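Local atomic coordinates of hydrazine synthase subunit alpha (PDB entry 5C2V), a protein that condenses hydroxylamine with ammonia to yield hydrazine, the second half-reaction of the hydrazine synthase complex, using heme c as cofactor. Residues 245-250 with 543-548; 526-531 with 539-544. One frame throughout, in Å; residues are numbered along the deposited sequence.

Interaction 1 of 2, residues 245-250 with 543-548; sequences QANGSR and LTWAYL. With HEC (heme c), chain B.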
ATOM      1  N   GLN D 245       0.996 -14.044 -10.140  1.00 50.18           N
ATOM      2  CA  GLN D 245       0.064 -14.491  -9.121  1.00 57.54           C
ATOM      3  C   GLN D 245      -1.037 -13.447  -9.001  1.00 63.69           C
ATOM      4  O   GLN D 245      -0.872 -12.402  -8.359  1.00 59.30           O
ATOM      5  CB  GLN D 245       0.786 -14.696  -7.787  1.00 56.59           C
ATOM      6  CG  GLN D 245       1.999 -15.616  -7.878  1.00 46.60           C
ATOM      7  CD  GLN D 245       1.619 -17.072  -8.068  1.00 53.83           C
ATOM      8  OE1 GLN D 245       0.672 -17.563  -7.454  1.00 53.41           O
ATOM      9  NE2 GLN D 245       2.352 -17.768  -8.929  1.00 60.66           N
ATOM     10  N   ALA D 246      -2.154 -13.751  -9.656  1.00 66.47           N
ATOM     11  CA  ALA D 246      -3.340 -12.904  -9.675  1.00 39.01           C
ATOM     12  C   ALA D 246      -4.518 -13.416  -8.845  1.00 41.29           C
ATOM     13  O   ALA D 246      -5.567 -12.773  -8.833  1.00 68.12           O
ATOM     14  CB  ALA D 246      -3.785 -12.686 -11.116  1.00 51.86           C
ATOM     15  N   ASN D 247      -4.365 -14.559  -8.175  1.00 38.69           N
ATOM     16  CA  ASN D 247      -5.528 -15.312  -7.691  1.00 35.44           C
ATOM     17  C   ASN D 247      -6.473 -14.479  -6.833  1.00 45.76           C
ATOM     18  O   ASN D 247      -6.087 -13.953  -5.795  1.00 52.30           O
ATOM     19  CB  ASN D 247      -5.072 -16.543  -6.896  1.00 32.79           C
ATOM     20  CG  ASN D 247      -6.236 -17.414  -6.436  1.00 50.79           C
ATOM     21  OD1 ASN D 247      -7.358 -17.291  -6.929  1.00 57.52           O
ATOM     22  ND2 ASN D 247      -5.969 -18.302  -5.484  1.00 47.88           N
ATOM     23  N   GLY D 248      -7.726 -14.404  -7.268  1.00 57.19           N
ATOM     24  CA  GLY D 248      -8.736 -13.602  -6.604  1.00 59.03           C
ATOM     25  C   GLY D 248      -8.367 -12.149  -6.359  1.00 53.57           C
ATOM     26  O   GLY D 248      -7.859 -11.456  -7.243  1.00 44.83           O
ATOM     27  N   SER D 249      -8.618 -11.703  -5.134  1.00 50.33           N
ATOM     28  CA  SER D 249      -8.432 -10.315  -4.722  1.00 50.79           C
ATOM     29  C   SER D 249      -7.022 -10.070  -4.191  1.00 46.07           C
ATOM     30  O   SER D 249      -6.739  -9.020  -3.616  1.00 53.97           O
ATOM     31  CB  SER D 249      -9.471  -9.929  -3.666  1.00 45.16           C
ATOM     32  OG  SER D 249      -9.324 -10.712  -2.495  1.00 41.90           O
ATOM     33  N   ARG D 250      -6.159 -11.067  -4.365  1.00 43.45           N
ATOM     34  CA  ARG D 250      -4.789 -11.046  -3.854  1.00 38.84           C
ATOM     35  C   ARG D 250      -4.011  -9.776  -4.187  1.00 39.97           C
ATOM     36  O   ARG D 250      -4.112  -9.243  -5.293  1.00 56.29           O
ATOM     37  CB  ARG D 250      -4.017 -12.246  -4.404  1.00 52.90           C
ATOM     38  CG  ARG D 250      -2.718 -12.531  -3.688  1.00 71.54           C
ATOM     39  CD  ARG D 250      -1.857 -13.514  -4.461  1.00 39.68           C
ATOM     40  NE  ARG D 250      -0.709 -12.856  -5.075  1.00 40.23           N
ATOM     41  CZ  ARG D 250       0.401 -12.531  -4.420  1.00 44.89           C
ATOM     42  NH1 ARG D 250       0.512 -12.806  -3.127  1.00 41.01           N
ATOM     43  NH2 ARG D 250       1.401 -11.933  -5.053  1.00 52.13           N
ATOM     44  N   LEU D 543      -3.436 -17.794  -1.107  1.00 47.61           N
ATOM     45  CA  LEU D 543      -3.809 -17.267  -2.407  1.00 44.95           C
ATOM     46  C   LEU D 543      -2.626 -17.368  -3.347  1.00 43.33           C
ATOM     47  O   LEU D 543      -1.674 -16.588  -3.271  1.00 45.56           O
ATOM     48  CB  LEU D 543      -4.293 -15.821  -2.284  1.00 49.06           C
ATOM     49  CG  LEU D 543      -5.619 -15.642  -1.541  1.00 59.03           C
ATOM     50  CD1 LEU D 543      -5.925 -14.168  -1.330  1.00 52.29           C
ATOM     51  CD2 LEU D 543      -6.758 -16.325  -2.287  1.00 44.29           C
ATOM     52  N   THR D 544      -2.732 -18.332  -4.251  1.00 64.99           N
ATOM     53  CA  THR D 544      -1.663 -18.736  -5.149  1.00 56.78           C
ATOM     54  C   THR D 544      -2.174 -19.948  -5.905  1.00 50.80           C
ATOM     55  O   THR D 544      -3.274 -20.430  -5.633  1.00 46.76           O
ATOM     56  CB  THR D 544      -0.361 -19.090  -4.406  1.00 48.76           C
ATOM     57  OG1 THR D 544       0.713 -19.215  -5.345  1.00 49.88           O
ATOM     58  CG2 THR D 544      -0.523 -20.393  -3.637  1.00 40.25           C
ATOM     59  N   TRP D 545      -1.387 -20.446  -6.849  1.00 52.20           N
ATOM     60  CA  TRP D 545      -1.770 -21.667  -7.540  1.00 60.64           C
ATOM     61  C   TRP D 545      -0.696 -22.739  -7.409  1.00 64.78           C
ATOM     62  O   TRP D 545       0.422 -22.593  -7.903  1.00 63.25           O
ATOM     63  CB  TRP D 545      -2.076 -21.371  -9.007  1.00 48.20           C
ATOM     64  CG  TRP D 545      -3.266 -20.475  -9.154  1.00 57.14           C
ATOM     65  CD1 TRP D 545      -3.272 -19.178  -9.576  1.00 50.04           C
ATOM     66  CD2 TRP D 545      -4.625 -20.801  -8.840  1.00 46.66           C
ATOM     67  NE1 TRP D 545      -4.554 -18.682  -9.563  1.00 51.13           N
ATOM     68  CE2 TRP D 545      -5.402 -19.659  -9.112  1.00 35.86           C
ATOM     69  CE3 TRP D 545      -5.261 -21.952  -8.363  1.00 50.05           C
ATOM     70  CZ2 TRP D 545      -6.782 -19.633  -8.925  1.00 34.88           C
ATOM     71  CZ3 TRP D 545      -6.631 -21.924  -8.176  1.00 52.61           C
ATOM     72  CH2 TRP D 545      -7.376 -20.772  -8.456  1.00 39.44           C
ATOM     73  N   ALA D 546      -1.060 -23.819  -6.726  1.00 58.85           N
ATOM     74  CA  ALA D 546      -0.158 -24.934  -6.481  1.00 68.98           C
ATOM     75  C   ALA D 546      -0.534 -26.102  -7.379  1.00 66.22           C
ATOM     76  O   ALA D 546      -1.694 -26.256  -7.755  1.00 54.10           O
ATOM     77  CB  ALA D 546      -0.200 -25.346  -5.017  1.00 50.81           C
ATOM     78  N   TYR D 547       0.458 -26.901  -7.749  1.00 66.07           N
ATOM     79  CA  TYR D 547       0.220 -28.044  -8.618  1.00 62.14           C
ATOM     80  C   TYR D 547       1.147 -29.202  -8.275  1.00 44.77           C
ATOM     81  O   TYR D 547       2.320 -29.003  -7.962  1.00 53.04           O
ATOM     82  CB  TYR D 547       0.393 -27.642 -10.084  1.00 49.63           C
ATOM     83  CG  TYR D 547       1.657 -26.855 -10.353  1.00 46.75           C
ATOM     84  CD1 TYR D 547       1.675 -25.472 -10.231  1.00 56.20           C
ATOM     85  CD2 TYR D 547       2.830 -27.496 -10.721  1.00 44.31           C
ATOM     86  CE1 TYR D 547       2.827 -24.749 -10.470  1.00 50.98           C
ATOM     87  CE2 TYR D 547       3.987 -26.782 -10.965  1.00 48.71           C
ATOM     88  CZ  TYR D 547       3.979 -25.409 -10.838  1.00 47.53           C
ATOM     89  OH  TYR D 547       5.130 -24.693 -11.079  1.00 47.66           O
ATOM     90  N   LEU D 548       0.608 -30.413  -8.333  1.00 50.78           N
ATOM     91  CA  LEU D 548       1.394 -31.611  -8.077  1.00 56.21           C
ATOM     92  C   LEU D 548       1.561 -32.420  -9.354  1.00 43.22           C
ATOM     93  O   LEU D 548       0.607 -32.605 -10.107  1.00 62.28           O
ATOM     94  CB  LEU D 548       0.735 -32.471  -6.996  1.00 43.58           C
ATOM     95  CG  LEU D 548       0.618 -31.890  -5.586  1.00 57.74           C
ATOM     96  CD1 LEU D 548      -0.250 -32.786  -4.715  1.00 44.49           C
ATOM     97  CD2 LEU D 548       1.993 -31.704  -4.964  1.00 43.72           C
TER
HETATM   98 FE   HEC B 905       1.485 -21.453   1.044  1.00 48.54          FE
HETATM   99  CHA HEC B 905       1.770 -18.436  -0.611  1.00 67.93           C
HETATM  100  CHB HEC B 905       3.417 -22.939  -1.367  1.00 51.37           C
HETATM  101  CHC HEC B 905       0.885 -24.548   2.453  1.00 55.11           C
HETATM  102  CHD HEC B 905      -0.631 -20.028   3.336  1.00 57.58           C
HETATM  103  NA  HEC B 905       2.420 -20.808  -0.663  1.00 50.11           N
HETATM  104  C1A HEC B 905       2.403 -19.523  -1.169  1.00 53.49           C
HETATM  105  C2A HEC B 905       3.171 -19.512  -2.395  1.00 53.17           C
HETATM  106  C3A HEC B 905       3.625 -20.750  -2.609  1.00 61.40           C
HETATM  107  C4A HEC B 905       3.163 -21.593  -1.524  1.00 59.62           C
HETATM  108  CMA HEC B 905       4.492 -21.210  -3.801  1.00 46.79           C
HETATM  109  CAA HEC B 905       3.408 -18.275  -3.290  1.00 41.94           C
HETATM  110  CBA HEC B 905       4.778 -17.672  -2.996  1.00 45.38           C
HETATM  111  CGA HEC B 905       4.816 -17.073  -1.613  1.00 58.95           C
HETATM  112  O1A HEC B 905       5.776 -17.369  -0.856  1.00 62.20           O
HETATM  113  O2A HEC B 905       3.888 -16.301  -1.262  1.00 66.99           O
HETATM  114  NB  HEC B 905       1.940 -23.423   0.542  1.00 71.76           N
HETATM  115  C1B HEC B 905       2.967 -23.731  -0.332  1.00 54.23           C
HETATM  116  C2B HEC B 905       3.491 -25.030   0.039  1.00 69.38           C
HETATM  117  C3B HEC B 905       2.796 -25.481   1.084  1.00 62.03           C
HETATM  118  C4B HEC B 905       1.804 -24.478   1.428  1.00 58.13           C
HETATM  119  CMB HEC B 905       4.648 -25.772  -0.663  1.00 43.09           C
HETATM  120  CAB HEC B 905       3.033 -26.832   1.798  1.00 38.59           C
HETATM  121  CBB HEC B 905       1.813 -27.756   1.588  1.00 38.39           C
HETATM  122  NC  HEC B 905       0.379 -22.154   2.642  1.00 46.91           N
HETATM  123  C1C HEC B 905       0.191 -23.481   2.980  1.00 63.74           C
HETATM  124  C2C HEC B 905      -0.779 -23.536   4.055  1.00 58.70           C
HETATM  125  C3C HEC B 905      -1.273 -22.306   4.220  1.00 52.51           C
HETATM  126  C4C HEC B 905      -0.506 -21.400   3.385  1.00 55.43           C
HETATM  127  CMC HEC B 905      -1.387 -24.828   4.643  1.00 44.58           C
HETATM  128  CAC HEC B 905      -2.377 -21.911   5.225  1.00 42.05           C
HETATM  129  CBC HEC B 905      -3.630 -21.440   4.454  1.00 51.78           C
HETATM  130  ND  HEC B 905       0.686 -19.534   1.313  1.00 70.58           N
HETATM  131  C1D HEC B 905      -0.155 -19.182   2.363  1.00 49.37           C
HETATM  132  C2D HEC B 905      -0.460 -17.772   2.277  1.00 51.61           C
HETATM  133  C3D HEC B 905       0.298 -17.274   1.041  1.00 60.05           C
HETATM  134  C4D HEC B 905       0.972 -18.435   0.509  1.00 55.98           C
HETATM  135  CMD HEC B 905      -1.352 -16.954   3.235  1.00 44.49           C
HETATM  136  CAD HEC B 905       0.333 -15.843   0.466  1.00 55.11           C
HETATM  137  CBD HEC B 905      -1.059 -15.485  -0.037  1.00 41.68           C
HETATM  138  CGD HEC B 905      -1.056 -14.080  -0.572  1.00 54.79           C
HETATM  139  O1D HEC B 905      -2.163 -13.553  -0.845  1.00 57.99           O
HETATM  140  O2D HEC B 905       0.046 -13.487  -0.716  1.00 42.45           O
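One face of the Trp545 indole is covered by the Asn247 amide, whose CG stands 3.1 Å above the ring plane, offset toward the rim; the two planes are 33° apart. Placing CG anti to the backbone N (chi1 -177°) carries the amide across the benzo side, with Asn247 CG 3.4 Å from Trp545 CZ2. Asn247 OD1 accepts a hydrogen bond from Arg503, and Trp545 NE1 is hydrogen-bonded to Glu178. The Arg250 guanidinium has Gln245 O and a heme c propionate at its edge, while Leu543 O approaches obliquely. Arg250 NE donates a straight but weak bond to Gln245 O (3.3 Å). The aliphatic part of Arg250 touches Leu543, with Arg250 CG 3.9 Å from Leu543 CB. The type II' turn closed by Arg250 N to Asn247 O reverses the chain between Asn247, at Trp545, and Arg250, at Leu543 and the propionate. Thr544 OG1 donates to Gln245 OE1 at 2.7 Å from 49° outside the carbonyl plane. Arg250 NH1 meets HEC O2D of the propionate, and NH2 bonds weakly to Asn275 O. In this buried setting Arg250 probably offsets part of the propionate's charge, and it places the loop after strand 239-245 in the heme pocket wall.

Interaction 2 of 2, residues 526-531 with 539-544; sequences PYYMQI and VQTALT. With HEC (heme c), chain B.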
ATOM      1  N   PRO D 526      -4.481 -26.979 -11.103  1.00 66.94           N
ATOM      2  CA  PRO D 526      -4.237 -25.871 -10.172  1.00 58.12           C
ATOM      3  C   PRO D 526      -5.136 -25.941  -8.938  1.00 48.92           C
ATOM      4  O   PRO D 526      -6.326 -26.228  -9.064  1.00 40.86           O
ATOM      5  CB  PRO D 526      -4.556 -24.633 -11.015  1.00 51.78           C
ATOM      6  CG  PRO D 526      -5.543 -25.118 -12.023  1.00 60.35           C
ATOM      7  CD  PRO D 526      -5.131 -26.527 -12.345  1.00 57.42           C
ATOM      8  N   TYR D 527      -4.572 -25.675  -7.762  1.00 45.80           N
ATOM      9  CA  TYR D 527      -5.335 -25.754  -6.520  1.00 34.98           C
ATOM     10  C   TYR D 527      -4.717 -24.919  -5.401  1.00 41.48           C
ATOM     11  O   TYR D 527      -3.559 -24.512  -5.484  1.00 42.77           O
ATOM     12  CB  TYR D 527      -5.462 -27.211  -6.063  1.00 45.19           C
ATOM     13  CG  TYR D 527      -4.226 -27.758  -5.378  1.00 50.55           C
ATOM     14  CD1 TYR D 527      -3.161 -28.250  -6.119  1.00 52.48           C
ATOM     15  CD2 TYR D 527      -4.129 -27.787  -3.992  1.00 39.83           C
ATOM     16  CE1 TYR D 527      -2.028 -28.748  -5.500  1.00 59.35           C
ATOM     17  CE2 TYR D 527      -3.001 -28.282  -3.364  1.00 58.02           C
ATOM     18  CZ  TYR D 527      -1.955 -28.763  -4.123  1.00 55.86           C
ATOM     19  OH  TYR D 527      -0.830 -29.260  -3.504  1.00 51.21           O
ATOM     20  N   TYR D 528      -5.505 -24.664  -4.359  1.00 45.91           N
ATOM     21  CA  TYR D 528      -4.988 -24.056  -3.136  1.00 41.22           C
ATOM     22  C   TYR D 528      -5.784 -24.535  -1.921  1.00 38.51           C
ATOM     23  O   TYR D 528      -6.728 -25.315  -2.058  1.00 40.96           O
ATOM     24  CB  TYR D 528      -5.004 -22.527  -3.232  1.00 52.54           C
ATOM     25  CG  TYR D 528      -6.377 -21.911  -3.373  1.00 53.45           C
ATOM     26  CD1 TYR D 528      -7.076 -21.464  -2.261  1.00 52.87           C
ATOM     27  CD2 TYR D 528      -6.965 -21.759  -4.623  1.00 39.49           C
ATOM     28  CE1 TYR D 528      -8.329 -20.893  -2.385  1.00 55.18           C
ATOM     29  CE2 TYR D 528      -8.216 -21.189  -4.757  1.00 55.99           C
ATOM     30  CZ  TYR D 528      -8.894 -20.758  -3.635  1.00 52.22           C
ATOM     31  OH  TYR D 528     -10.140 -20.190  -3.763  1.00 41.40           O
ATOM     32  N   MET D 529      -5.405 -24.064  -0.736  1.00 58.23           N
ATOM     33  CA  MET D 529      -5.950 -24.605   0.506  1.00 58.57           C
ATOM     34  C   MET D 529      -6.447 -23.532   1.475  1.00 48.19           C
ATOM     35  O   MET D 529      -6.042 -22.372   1.399  1.00 49.95           O
ATOM     36  CB  MET D 529      -4.893 -25.463   1.201  1.00 48.99           C
ATOM     37  CG  MET D 529      -3.599 -24.718   1.496  1.00 29.95           C
ATOM     38  SD  MET D 529      -2.135 -25.673   1.061  1.00108.06           S
ATOM     39  CE  MET D 529      -2.341 -25.797  -0.713  1.00 73.32           C
ATOM     40  N   GLN D 530      -7.329 -23.938   2.384  1.00 48.52           N
ATOM     41  CA  GLN D 530      -7.836 -23.062   3.435  1.00 47.14           C
ATOM     42  C   GLN D 530      -7.903 -23.790   4.774  1.00 48.74           C
ATOM     43  O   GLN D 530      -8.543 -24.833   4.879  1.00 51.54           O
ATOM     44  CB  GLN D 530      -9.226 -22.530   3.078  1.00 44.23           C
ATOM     45  CG  GLN D 530      -9.261 -21.541   1.931  1.00 50.84           C
ATOM     46  CD  GLN D 530     -10.668 -21.065   1.630  1.00 50.39           C
ATOM     47  OE1 GLN D 530     -11.637 -21.797   1.828  1.00 40.60           O
ATOM     48  NE2 GLN D 530     -10.788 -19.830   1.157  1.00 54.57           N
ATOM     49  N   ILE D 531      -7.258 -23.239   5.797  1.00 40.84           N
ATOM     50  CA  ILE D 531      -7.350 -23.816   7.135  1.00 35.33           C
ATOM     51  C   ILE D 531      -8.693 -23.441   7.768  1.00 43.19           C
ATOM     52  O   ILE D 531      -9.159 -22.311   7.633  1.00 49.09           O
ATOM     53  CB  ILE D 531      -6.183 -23.361   8.039  1.00 50.93           C
ATOM     54  CG1 ILE D 531      -6.141 -21.835   8.157  1.00 51.09           C
ATOM     55  CG2 ILE D 531      -4.861 -23.879   7.493  1.00 25.46           C
ATOM     56  CD1 ILE D 531      -5.023 -21.326   9.044  1.00 42.22           C
ATOM     57  N   VAL D 539     -10.092 -19.555   8.260  1.00 53.24           N
ATOM     58  CA  VAL D 539      -9.387 -18.562   9.059  1.00 40.30           C
ATOM     59  C   VAL D 539      -8.346 -17.845   8.205  1.00 42.66           C
ATOM     60  O   VAL D 539      -8.168 -16.630   8.303  1.00 55.15           O
ATOM     61  CB  VAL D 539      -8.702 -19.206  10.282  1.00 40.59           C
ATOM     62  CG1 VAL D 539      -7.962 -18.155  11.098  1.00 57.42           C
ATOM     63  CG2 VAL D 539      -9.731 -19.923  11.144  1.00 33.59           C
ATOM     64  N   GLN D 540      -7.659 -18.613   7.367  1.00 41.58           N
ATOM     65  CA  GLN D 540      -6.636 -18.070   6.484  1.00 31.74           C
ATOM     66  C   GLN D 540      -6.657 -18.797   5.144  1.00 53.47           C
ATOM     67  O   GLN D 540      -6.799 -20.020   5.090  1.00 60.72           O
ATOM     68  CB  GLN D 540      -5.255 -18.181   7.136  1.00 32.17           C
ATOM     69  CG  GLN D 540      -4.141 -17.442   6.412  1.00 40.75           C
ATOM     70  CD  GLN D 540      -2.848 -17.430   7.207  1.00 40.80           C
ATOM     71  OE1 GLN D 540      -2.778 -17.977   8.307  1.00 34.75           O
ATOM     72  NE2 GLN D 540      -1.817 -16.799   6.654  1.00 45.34           N
ATOM     73  N   THR D 541      -6.515 -18.039   4.064  1.00 43.45           N
ATOM     74  CA  THR D 541      -6.542 -18.609   2.725  1.00 48.69           C
ATOM     75  C   THR D 541      -5.181 -18.458   2.062  1.00 54.06           C
ATOM     76  O   THR D 541      -4.561 -17.397   2.136  1.00 60.85           O
ATOM     77  CB  THR D 541      -7.622 -17.938   1.848  1.00 52.74           C
ATOM     78  OG1 THR D 541      -8.903 -18.068   2.478  1.00 58.55           O
ATOM     79  CG2 THR D 541      -7.676 -18.580   0.468  1.00 58.49           C
ATOM     80  N   ALA D 542      -4.717 -19.517   1.410  1.00 48.90           N
ATOM     81  CA  ALA D 542      -3.471 -19.435   0.668  1.00 59.32           C
ATOM     82  C   ALA D 542      -3.806 -19.019  -0.749  1.00 62.06           C
ATOM     83  O   ALA D 542      -4.381 -19.795  -1.513  1.00 60.91           O
ATOM     84  CB  ALA D 542      -2.739 -20.765   0.684  1.00 47.42           C
ATOM     85  N   LEU D 543      -3.436 -17.794  -1.107  1.00 47.61           N
ATOM     86  CA  LEU D 543      -3.809 -17.267  -2.407  1.00 44.95           C
ATOM     87  C   LEU D 543      -2.626 -17.368  -3.347  1.00 43.33           C
ATOM     88  O   LEU D 543      -1.674 -16.588  -3.271  1.00 45.56           O
ATOM     89  CB  LEU D 543      -4.293 -15.821  -2.284  1.00 49.06           C
ATOM     90  CG  LEU D 543      -5.619 -15.642  -1.541  1.00 59.03           C
ATOM     91  CD1 LEU D 543      -5.925 -14.168  -1.330  1.00 52.29           C
ATOM     92  CD2 LEU D 543      -6.758 -16.325  -2.287  1.00 44.29           C
ATOM     93  N   THR D 544      -2.732 -18.332  -4.251  1.00 64.99           N
ATOM     94  CA  THR D 544      -1.663 -18.736  -5.149  1.00 56.78           C
ATOM     95  C   THR D 544      -2.174 -19.948  -5.905  1.00 50.80           C
ATOM     96  O   THR D 544      -3.274 -20.430  -5.633  1.00 46.76           O
ATOM     97  CB  THR D 544      -0.361 -19.090  -4.406  1.00 48.76           C
ATOM     98  OG1 THR D 544       0.713 -19.215  -5.345  1.00 49.88           O
ATOM     99  CG2 THR D 544      -0.523 -20.393  -3.637  1.00 40.25           C
TER
HETATM  100 FE   HEC B 905       1.485 -21.453   1.044  1.00 48.54          FE
HETATM  101  CHA HEC B 905       1.770 -18.436  -0.611  1.00 67.93           C
HETATM  102  CHB HEC B 905       3.417 -22.939  -1.367  1.00 51.37           C
HETATM  103  CHC HEC B 905       0.885 -24.548   2.453  1.00 55.11           C
HETATM  104  CHD HEC B 905      -0.631 -20.028   3.336  1.00 57.58           C
HETATM  105  NA  HEC B 905       2.420 -20.808  -0.663  1.00 50.11           N
HETATM  106  C1A HEC B 905       2.403 -19.523  -1.169  1.00 53.49           C
HETATM  107  C2A HEC B 905       3.171 -19.512  -2.395  1.00 53.17           C
HETATM  108  C3A HEC B 905       3.625 -20.750  -2.609  1.00 61.40           C
HETATM  109  C4A HEC B 905       3.163 -21.593  -1.524  1.00 59.62           C
HETATM  110  CMA HEC B 905       4.492 -21.210  -3.801  1.00 46.79           C
HETATM  111  CAA HEC B 905       3.408 -18.275  -3.290  1.00 41.94           C
HETATM  112  CBA HEC B 905       4.778 -17.672  -2.996  1.00 45.38           C
HETATM  113  CGA HEC B 905       4.816 -17.073  -1.613  1.00 58.95           C
HETATM  114  O1A HEC B 905       5.776 -17.369  -0.856  1.00 62.20           O
HETATM  115  O2A HEC B 905       3.888 -16.301  -1.262  1.00 66.99           O
HETATM  116  NB  HEC B 905       1.940 -23.423   0.542  1.00 71.76           N
HETATM  117  C1B HEC B 905       2.967 -23.731  -0.332  1.00 54.23           C
HETATM  118  C2B HEC B 905       3.491 -25.030   0.039  1.00 69.38           C
HETATM  119  C3B HEC B 905       2.796 -25.481   1.084  1.00 62.03           C
HETATM  120  C4B HEC B 905       1.804 -24.478   1.428  1.00 58.13           C
HETATM  121  CMB HEC B 905       4.648 -25.772  -0.663  1.00 43.09           C
HETATM  122  CAB HEC B 905       3.033 -26.832   1.798  1.00 38.59           C
HETATM  123  CBB HEC B 905       1.813 -27.756   1.588  1.00 38.39           C
HETATM  124  NC  HEC B 905       0.379 -22.154   2.642  1.00 46.91           N
HETATM  125  C1C HEC B 905       0.191 -23.481   2.980  1.00 63.74           C
HETATM  126  C2C HEC B 905      -0.779 -23.536   4.055  1.00 58.70           C
HETATM  127  C3C HEC B 905      -1.273 -22.306   4.220  1.00 52.51           C
HETATM  128  C4C HEC B 905      -0.506 -21.400   3.385  1.00 55.43           C
HETATM  129  CMC HEC B 905      -1.387 -24.828   4.643  1.00 44.58           C
HETATM  130  CAC HEC B 905      -2.377 -21.911   5.225  1.00 42.05           C
HETATM  131  CBC HEC B 905      -3.630 -21.440   4.454  1.00 51.78           C
HETATM  132  ND  HEC B 905       0.686 -19.534   1.313  1.00 70.58           N
HETATM  133  C1D HEC B 905      -0.155 -19.182   2.363  1.00 49.37           C
HETATM  134  C2D HEC B 905      -0.460 -17.772   2.277  1.00 51.61           C
HETATM  135  C3D HEC B 905       0.298 -17.274   1.041  1.00 60.05           C
HETATM  136  C4D HEC B 905       0.972 -18.435   0.509  1.00 55.98           C
HETATM  137  CMD HEC B 905      -1.352 -16.954   3.235  1.00 44.49           C
HETATM  138  CAD HEC B 905       0.333 -15.843   0.466  1.00 55.11           C
HETATM  139  CBD HEC B 905      -1.059 -15.485  -0.037  1.00 41.68           C
HETATM  140  CGD HEC B 905      -1.056 -14.080  -0.572  1.00 54.79           C
HETATM  141  O1D HEC B 905      -2.163 -13.553  -0.845  1.00 57.99           O
HETATM  142  O2D HEC B 905       0.046 -13.487  -0.716  1.00 42.45           O
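Ile531 loses the most surface here, lying alongside Gln540 and pointing the same way. Its CD1 reaches 3.7 Å from Gln540 CB, and its CG1 is 4.2 Å from Val539 CB. With CG1 between the backbone N and the carbonyl carbon (chi1 58°), the CG2 branch is left to face the vinyl-derived CAC and CBC carbons of heme c. Two backbone bonds link Ile531 to 539-544: Val539 N donates to Ile531 O at 3.0 Å, and Ile531 N makes a weak, bent bond to Gln540 O. These links belong to the beta hairpin of strands 527-532 and 538-541, at one edge of a four-stranded antiparallel sheet in the middle domain; the end-to-end directions of 527-531 and 539-544 differ by 159°, close to antiparallel. Gln530 and Thr541 form a non-hydrogen-bonded pair, and beyond it Ala542 N donates to Met529 O over 3.1 Å, almost linearly at 171°. Tyr528, the next most buried, sets its ring obliquely against Thr541 and Ala542, at the end of the second strand, with CD1 3.3 Å from Ala542 O and CE1 3.7 Å from Thr541 CG2; its hydroxyl bonds to Arg503. Ala542 turns its methyl to the porphyrin, CB lying 3.5 Å from HEC C1D. Met529, bent at chi2 and chi3, brings SD to 3.5 Å from HEC CHC, on the same heme face as that methyl.

The centres of interactions 1 and 2 lie about 8 Å apart, and both contacts touch the same heme c. Along the chain the order is 245-250, 526-531, 539-544 and 543-548, the last two sharing Leu543 and Thr544. Interaction 2 is local, bridging a hairpin whose segments are eight residues apart; interaction 1 spans 293 residues, from a loop between strands 239-245 and 256-262, in a sheet consistent with a propeller blade, to the middle domain. Direct contacts tie them together: Ala546 N lies 2.9 Å from Tyr527 O, a probable hydrogen bond, and the Trp545 and Tyr528 rings meet edge-to-face. The pocket is thus built jointly by distant parts of the sequence.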